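Local coordinates for protein transcriptional regulator (Mesorhizobium loti, PDB 3BHQ) that probably binds DNA at cis-regulatory sites and controls transcription as a member of the TetR family, at residues Leu95-Ile100 with His194-Val199. Sequence-based numbering, arbitrary orientation. Where two conformers were deposited one is given.
Sequences LARRLI and HADASV
Arg97 and Asp196 join the two helices through a side-on salt bridge: NE of Arg97 donates to OD1 of Asp196 (3.2 Å) and NH2 of Arg97 to OD2 (3.1 Å). Both oxygens offer their syn lone pairs, and guanidinium and carboxylate lie nearly coplanar, 26° apart, so the two bonds together restrict rotation of either group. The Arg97 chain, extended from CG to NE, carries the guanidinium out to this partner, while its CG rests on CB of Ala195. A leucine in place of Arg97 would probably leave the carboxylate of Asp196 without its paired charge and free to turn. Beneath the bridge the contact is apolar and close: CB of Ala96 meets CB of Ala195 at 3.7 Å and CG2 of Val199 at 3.8 Å. In the conformer described, one of two for Ile100, CG1 lies beside the backbone N (chi1 -73°) and CD1 rests against CB of Ala195 and at the ring edge of His194, 3.9 Å from its CD2. That ring is tied by NE2 to the carbonyl of Leu170 on helix 159-181, which also packs against Ile100. With alanines facing each other, the axes of 95-100 and 194-199 approach to 8.8 Å, their N-to-C directions 128° apart; the contact joins helix 88-103 to the last helix, 188-206, in the all-helical C-terminal domain of a TetR-type regulator.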
ATOM      1  N   LEU A  95     -14.200 -13.526   9.036  1.00 18.24           N
ATOM      2  CA  LEU A  95     -13.374 -12.353   9.383  1.00 18.83           C
ATOM      3  C   LEU A  95     -12.778 -11.715   8.128  1.00 18.28           C
ATOM      4  O   LEU A  95     -12.874 -10.487   7.955  1.00 20.24           O
ATOM      5  CB  LEU A  95     -12.229 -12.733  10.344  1.00 19.56           C
ATOM      6  CG  LEU A  95     -11.192 -11.671  10.716  1.00 21.67           C
ATOM      7  CD1 LEU A  95     -11.934 -10.485  11.351  1.00 26.45           C
ATOM      8  CD2 LEU A  95     -10.125 -12.200  11.642  1.00 27.84           C
ATOM      9  N   ALA A  96     -12.175 -12.545   7.283  1.00 18.45           N
ATOM     10  CA  ALA A  96     -11.522 -12.053   6.036  1.00 19.43           C
ATOM     11  C   ALA A  96     -12.491 -11.322   5.131  1.00 19.68           C
ATOM     12  O   ALA A  96     -12.172 -10.256   4.585  1.00 19.91           O
ATOM     13  CB  ALA A  96     -10.882 -13.181   5.276  1.00 18.59           C
ATOM     14  N   ARG A  97     -13.684 -11.880   4.959  1.00 18.29           N
ATOM     15  CA  ARG A  97     -14.719 -11.240   4.142  1.00 20.68           C
ATOM     16  C   ARG A  97     -15.119  -9.868   4.703  1.00 22.82           C
ATOM     17  O   ARG A  97     -15.266  -8.899   3.937  1.00 22.59           O
ATOM     18  CB  ARG A  97     -15.939 -12.154   3.995  1.00 21.29           C
ATOM     19  CG  ARG A  97     -15.667 -13.410   3.187  1.00 25.27           C
ATOM     20  CD  ARG A  97     -16.805 -14.393   3.359  1.00 26.95           C
ATOM     21  NE  ARG A  97     -16.558 -15.698   2.731  1.00 28.72           N
ATOM     22  CZ  ARG A  97     -17.496 -16.648   2.603  1.00 34.66           C
ATOM     23  NH1 ARG A  97     -18.753 -16.455   3.012  1.00 34.59           N
ATOM     24  NH2 ARG A  97     -17.196 -17.810   2.034  1.00 33.03           N
ATOM     25  N   ARG A  98     -15.260  -9.758   6.033  1.00 22.36           N
ATOM     26  CA  ARG A  98     -15.597  -8.475   6.674  0.50 21.61           C
ATOM     27  C   ARG A  98     -14.445  -7.473   6.560  1.00 21.59           C
ATOM     28  O   ARG A  98     -14.682  -6.288   6.312  1.00 24.20           O
ATOM     29  CB  ARG A  98     -15.982  -8.644   8.150  0.50 22.16           C
ATOM     30  CG  ARG A  98     -17.262  -9.421   8.390  0.50 28.78           C
ATOM     31  CD  ARG A  98     -18.542  -8.637   8.022  0.50 33.52           C
ATOM     32  NE  ARG A  98     -18.769  -7.477   8.899  0.50 37.29           N
ATOM     33  CZ  ARG A  98     -18.555  -6.184   8.620  0.50 32.88           C
ATOM     34  NH1 ARG A  98     -18.821  -5.280   9.562  0.50 34.33           N
ATOM     35  NH2 ARG A  98     -18.104  -5.766   7.433  0.50 35.33           N
ATOM     36  N   LEU A  99     -13.200  -7.943   6.743  1.00 19.07           N
ATOM     37  CA  LEU A  99     -12.001  -7.069   6.632  1.00 21.76           C
ATOM     38  C   LEU A  99     -11.909  -6.457   5.252  1.00 21.16           C
ATOM     39  O   LEU A  99     -11.629  -5.254   5.128  1.00 20.61           O
ATOM     40  CB  LEU A  99     -10.696  -7.823   6.927  1.00 23.38           C
ATOM     41  CG  LEU A  99     -10.427  -8.337   8.337  1.00 24.83           C
ATOM     42  CD1 LEU A  99      -9.120  -9.150   8.329  1.00 25.20           C
ATOM     43  CD2 LEU A  99     -10.374  -7.186   9.360  1.00 26.05           C
ATOM     44  N   ILE A 100     -12.100  -7.270   4.219  1.00 20.99           N
ATOM     45  CA  ILE A 100     -12.097  -6.772   2.828  0.50 22.44           C
ATOM     46  C   ILE A 100     -13.149  -5.712   2.640  1.00 23.83           C
ATOM     47  O   ILE A 100     -12.879  -4.647   2.133  1.00 22.69           O
ATOM     48  CB  ILE A 100     -12.386  -7.881   1.775  0.50 22.73           C
ATOM     49  CG1 ILE A 100     -11.171  -8.787   1.661  0.50 18.11           C
ATOM     50  CG2 ILE A 100     -12.731  -7.275   0.384  0.50 21.28           C
ATOM     51  CD1 ILE A 100     -11.379  -9.964   0.734  0.50 25.31           C
ATOM     52  N   HIS A 194     -11.682 -14.597  -3.028  1.00 31.60           N
ATOM     53  CA  HIS A 194     -10.408 -13.991  -2.647  1.00 30.40           C
ATOM     54  C   HIS A 194     -10.091 -14.178  -1.157  1.00 26.02           C
ATOM     55  O   HIS A 194      -9.013 -14.615  -0.803  1.00 26.38           O
ATOM     56  CB  HIS A 194     -10.390 -12.498  -2.976  1.00 30.86           C
ATOM     57  CG  HIS A 194      -9.053 -11.873  -2.761  1.00 30.50           C
ATOM     58  ND1 HIS A 194      -8.013 -12.067  -3.645  1.00 32.14           N
ATOM     59  CD2 HIS A 194      -8.558 -11.111  -1.757  1.00 29.84           C
ATOM     60  CE1 HIS A 194      -6.944 -11.430  -3.205  1.00 39.70           C
ATOM     61  NE2 HIS A 194      -7.239 -10.872  -2.047  1.00 29.96           N
ATOM     62  N   ALA A 195     -11.051 -13.819  -0.316  1.00 28.78           N
ATOM     63  CA  ALA A 195     -10.900 -13.987   1.121  1.00 26.81           C
ATOM     64  C   ALA A 195     -10.626 -15.469   1.462  1.00 25.95           C
ATOM     65  O   ALA A 195      -9.701 -15.776   2.211  1.00 24.64           O
ATOM     66  CB  ALA A 195     -12.164 -13.484   1.847  1.00 27.08           C
ATOM     67  N   ASP A 196     -11.378 -16.383   0.851  1.00 25.38           N
ATOM     68  CA  ASP A 196     -11.239 -17.810   1.148  1.00 26.55           C
ATOM     69  C   ASP A 196      -9.911 -18.404   0.731  1.00 26.00           C
ATOM     70  O   ASP A 196      -9.339 -19.214   1.455  1.00 25.06           O
ATOM     71  CB  ASP A 196     -12.381 -18.624   0.545  1.00 26.78           C
ATOM     72  CG  ASP A 196     -13.737 -18.237   1.090  1.00 27.82           C
ATOM     73  OD1 ASP A 196     -13.872 -17.366   1.995  1.00 25.24           O
ATOM     74  OD2 ASP A 196     -14.701 -18.797   0.545  1.00 32.95           O
ATOM     75  N   ALA A 197      -9.416 -18.000  -0.445  1.00 25.25           N
ATOM     76  CA  ALA A 197      -8.105 -18.423  -0.899  1.00 24.18           C
ATOM     77  C   ALA A 197      -6.985 -17.911   0.047  1.00 22.38           C
ATOM     78  O   ALA A 197      -6.051 -18.645   0.348  1.00 24.54           O
ATOM     79  CB  ALA A 197      -7.868 -17.924  -2.345  1.00 24.61           C
ATOM     80  N   SER A 198      -7.120 -16.678   0.543  1.00 23.76           N
ATOM     81  CA  SER A 198      -6.155 -16.094   1.493  1.00 22.39           C
ATOM     82  C   SER A 198      -6.154 -16.893   2.823  1.00 21.21           C
ATOM     83  O   SER A 198      -5.119 -17.167   3.412  1.00 22.00           O
ATOM     84  CB  SER A 198      -6.449 -14.622   1.783  1.00 28.43           C
ATOM     85  OG  SER A 198      -6.566 -13.864   0.583  1.00 28.87           O
ATOM     86  N   VAL A 199      -7.354 -17.222   3.304  1.00 20.00           N
ATOM     87  CA  VAL A 199      -7.520 -18.021   4.529  1.00 21.41           C
ATOM     88  C   VAL A 199      -6.965 -19.433   4.374  1.00 19.95           C
ATOM     89  O   VAL A 199      -6.323 -19.952   5.287  1.00 19.26           O
ATOM     90  CB  VAL A 199      -8.988 -18.024   4.984  1.00 19.88           C
ATOM     91  CG1 VAL A 199      -9.259 -19.087   6.098  1.00 19.07           C
ATOM     92  CG2 VAL A 199      -9.380 -16.650   5.423  1.00 20.89           C
TER